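Local coordinates for protein acyltransferase (Streptococcus pneumoniae, PDB 5UG1) that probably transfers acetyl groups onto peptidoglycan as the C-terminal catalytic domain of the O-acetyltransferase OatA, using a catalytic triad, at residues A[90-95]-A[103-108]. Numbering follows the deposited sequence.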
ATOM      1  N   VAL A  90      -2.543   0.953   1.077  1.00 17.49           N
ATOM      2  CA  VAL A  90      -1.461   1.508   1.887  1.00 18.37           C
ATOM      3  C   VAL A  90      -1.323   2.994   1.548  1.00 24.64           C
ATOM      4  O   VAL A  90      -0.940   3.355   0.426  1.00 20.21           O
ATOM      5  CB  VAL A  90      -0.145   0.758   1.662  1.00 19.34           C
ATOM      6  CG1 VAL A  90       0.794   0.994   2.852  1.00 19.98           C
ATOM      7  CG2 VAL A  90      -0.401  -0.728   1.473  1.00 18.33           C
ATOM      8  N   THR A  91      -1.631   3.862   2.516  1.00 18.76           N
ATOM      9  CA  THR A  91      -1.621   5.293   2.257  1.00 18.25           C
ATOM     10  C   THR A  91      -0.189   5.775   2.027  1.00 23.05           C
ATOM     11  O   THR A  91       0.757   5.231   2.604  1.00 21.35           O
ATOM     12  CB  THR A  91      -2.247   6.074   3.414  1.00 18.30           C
ATOM     13  OG1 THR A  91      -1.598   5.727   4.646  1.00 20.13           O
ATOM     14  CG2 THR A  91      -3.780   5.817   3.517  1.00 18.15           C
ATOM     15  N   PRO A  92       0.002   6.770   1.161  1.00 18.30           N
ATOM     16  CA  PRO A  92       1.352   7.251   0.873  1.00 19.80           C
ATOM     17  C   PRO A  92       1.785   8.315   1.871  1.00 23.82           C
ATOM     18  O   PRO A  92       0.967   8.963   2.522  1.00 29.35           O
ATOM     19  CB  PRO A  92       1.216   7.840  -0.538  1.00 18.70           C
ATOM     20  CG  PRO A  92      -0.191   8.307  -0.587  1.00 18.29           C
ATOM     21  CD  PRO A  92      -1.005   7.403   0.290  1.00 18.00           C
ATOM     22  N   TYR A  93       3.104   8.492   1.976  1.00 24.36           N
ATOM     23  CA  TYR A  93       3.670   9.502   2.869  1.00 21.28           C
ATOM     24  C   TYR A  93       4.798  10.255   2.176  1.00 21.64           C
ATOM     25  O   TYR A  93       5.840   9.668   1.864  1.00 20.92           O
ATOM     26  CB  TYR A  93       4.178   8.870   4.163  1.00 20.20           C
ATOM     27  CG  TYR A  93       4.838   9.866   5.076  1.00 30.26           C
ATOM     28  CD1 TYR A  93       4.085  10.799   5.785  1.00 20.87           C
ATOM     29  CD2 TYR A  93       6.225   9.888   5.224  1.00 23.87           C
ATOM     30  CE1 TYR A  93       4.706  11.727   6.621  1.00 21.73           C
ATOM     31  CE2 TYR A  93       6.846  10.800   6.057  1.00 30.25           C
ATOM     32  CZ  TYR A  93       6.085  11.721   6.749  1.00 30.89           C
ATOM     33  OH  TYR A  93       6.713  12.627   7.578  1.00 23.28           O
ATOM     34  N   GLU A  94       4.583  11.552   1.963  1.00 21.42           N
ATOM     35  CA  GLU A  94       5.612  12.524   1.586  1.00 19.71           C
ATOM     36  C   GLU A  94       5.858  13.414   2.805  1.00 20.41           C
ATOM     37  O   GLU A  94       4.985  14.197   3.201  1.00 21.71           O
ATOM     38  CB  GLU A  94       5.161  13.338   0.367  1.00 23.71           C
ATOM     39  CG  GLU A  94       5.906  14.664   0.130  1.00 26.55           C
ATOM     40  CD  GLU A  94       7.372  14.456  -0.227  1.00 34.52           C
ATOM     41  OE1 GLU A  94       7.645  13.983  -1.353  1.00 41.55           O
ATOM     42  OE2 GLU A  94       8.246  14.740   0.627  1.00 26.55           O
ATOM     43  N   GLY A  95       7.040  13.285   3.413  1.00 20.62           N
ATOM     44  CA  GLY A  95       7.301  13.980   4.658  1.00 21.31           C
ATOM     45  C   GLY A  95       7.672  15.442   4.525  1.00 26.53           C
ATOM     46  O   GLY A  95       7.534  16.187   5.500  1.00 29.06           O
ATOM     47  N   ALA A 103       0.517  18.622  -0.314  1.00 23.84           N
ATOM     48  CA  ALA A 103      -0.913  18.722  -0.039  1.00 26.50           C
ATOM     49  C   ALA A 103      -1.712  17.706  -0.847  1.00 24.13           C
ATOM     50  O   ALA A 103      -2.768  17.245  -0.393  1.00 28.91           O
ATOM     51  CB  ALA A 103      -1.393  20.144  -0.313  1.00 26.98           C
ATOM     52  N   ILE A 104      -1.211  17.334  -2.028  1.00 26.82           N
ATOM     53  CA  ILE A 104      -1.856  16.314  -2.851  1.00 23.50           C
ATOM     54  C   ILE A 104      -1.691  14.934  -2.224  1.00 26.56           C
ATOM     55  O   ILE A 104      -2.644  14.149  -2.143  1.00 29.31           O
ATOM     56  CB  ILE A 104      -1.275  16.345  -4.276  1.00 24.22           C
ATOM     57  CG1 ILE A 104      -1.364  17.756  -4.851  1.00 30.93           C
ATOM     58  CG2 ILE A 104      -1.986  15.342  -5.182  1.00 24.36           C
ATOM     59  CD1 ILE A 104      -0.560  17.923  -6.089  1.00 31.94           C
ATOM     60  N   VAL A 105      -0.467  14.594  -1.814  1.00 22.89           N
ATOM     61  CA  VAL A 105      -0.257  13.300  -1.177  1.00 19.84           C
ATOM     62  C   VAL A 105      -1.133  13.184   0.053  1.00 24.12           C
ATOM     63  O   VAL A 105      -1.718  12.128   0.321  1.00 21.31           O
ATOM     64  CB  VAL A 105       1.225  13.096  -0.827  1.00 20.70           C
ATOM     65  CG1 VAL A 105       1.393  11.787  -0.101  1.00 18.86           C
ATOM     66  CG2 VAL A 105       2.076  13.110  -2.088  1.00 19.96           C
ATOM     67  N   GLU A 106      -1.247  14.275   0.811  1.00 23.22           N
ATOM     68  CA  GLU A 106      -2.104  14.274   1.985  1.00 22.95           C
ATOM     69  C   GLU A 106      -3.549  14.044   1.582  1.00 26.05           C
ATOM     70  O   GLU A 106      -4.230  13.186   2.149  1.00 20.87           O
ATOM     71  CB  GLU A 106      -1.935  15.587   2.755  1.00 25.11           C
ATOM     72  CG  GLU A 106      -0.622  15.651   3.559  1.00 21.87           C
ATOM     73  CD  GLU A 106      -0.547  14.536   4.591  1.00 26.15           C
ATOM     74  OE1 GLU A 106      -1.362  14.552   5.534  1.00 30.93           O
ATOM     75  OE2 GLU A 106       0.296  13.627   4.457  1.00 21.49           O
ATOM     76  N   LYS A 107      -4.022  14.779   0.570  1.00 22.09           N
ATOM     77  CA  LYS A 107      -5.370  14.553   0.055  1.00 22.71           C
ATOM     78  C   LYS A 107      -5.552  13.110  -0.405  1.00 24.98           C
ATOM     79  O   LYS A 107      -6.606  12.508  -0.176  1.00 30.41           O
ATOM     80  CB  LYS A 107      -5.671  15.530  -1.088  1.00 24.25           C
ATOM     81  CG  LYS A 107      -6.020  16.964  -0.638  1.00 32.85           C
ATOM     82  CD  LYS A 107      -6.053  17.942  -1.832  1.00 28.11           C
ATOM     83  CE  LYS A 107      -6.344  19.372  -1.410  1.00 51.24           C
ATOM     84  NZ  LYS A 107      -6.822  20.198  -2.561  1.00 58.81           N
ATOM     85  N   ALA A 108      -4.534  12.525  -1.042  1.00 20.56           N
ATOM     86  CA  ALA A 108      -4.665  11.145  -1.513  1.00 22.57           C
ATOM     87  C   ALA A 108      -4.833  10.188  -0.342  1.00 22.82           C
ATOM     88  O   ALA A 108      -5.737   9.343  -0.336  1.00 23.57           O
ATOM     89  CB  ALA A 108      -3.457  10.749  -2.365  1.00 19.58           C
TER
HETATM   90  O   HOH W   1       2.283  13.108   2.946  1.00 26.49           O
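Two donors hold Glu106 OE2: a water, at a short 2.5 Å, and Asn128 ND2, which also hydrogen-bonds Pro92 O and so ties both segments to helix 127-132. The same water accepts from the backbone N of Glu94 at 2.9 Å, making a one-water bridge from helix to loop. Lys132, in a salt bridge with Glu106 OE1, helps fix the carboxylate and would be expected to favour its charged form.

Beside this polar link sits Val105, whose two methyls both pack on the loop, sharing Glu94 CB, while CG1 alone also reaches the Pro92 ring. With CG1 anti to the backbone N (chi1 177°), that methyl lies 3.9 Å from Pro92 CG and 3.8 Å from the backbone N of Glu94. Val105 CG2, beside the backbone N of its own residue, is 3.9 Å from Glu94 CB. Further along the helix, Ala108 CB meets Pro92 CG more loosely at 4.4 Å. The Glu94 chain bends at chi2 (66°), leading its carboxylate away from the helix to the N-H of Asp96.

The contact is buried. It packs the loop leaving the C-terminal end of strand 86-90 against helix 102-118, within a beta-alpha-beta crossover to strand 122-125 in the parallel sheet of this atypical alpha/beta hydrolase fold.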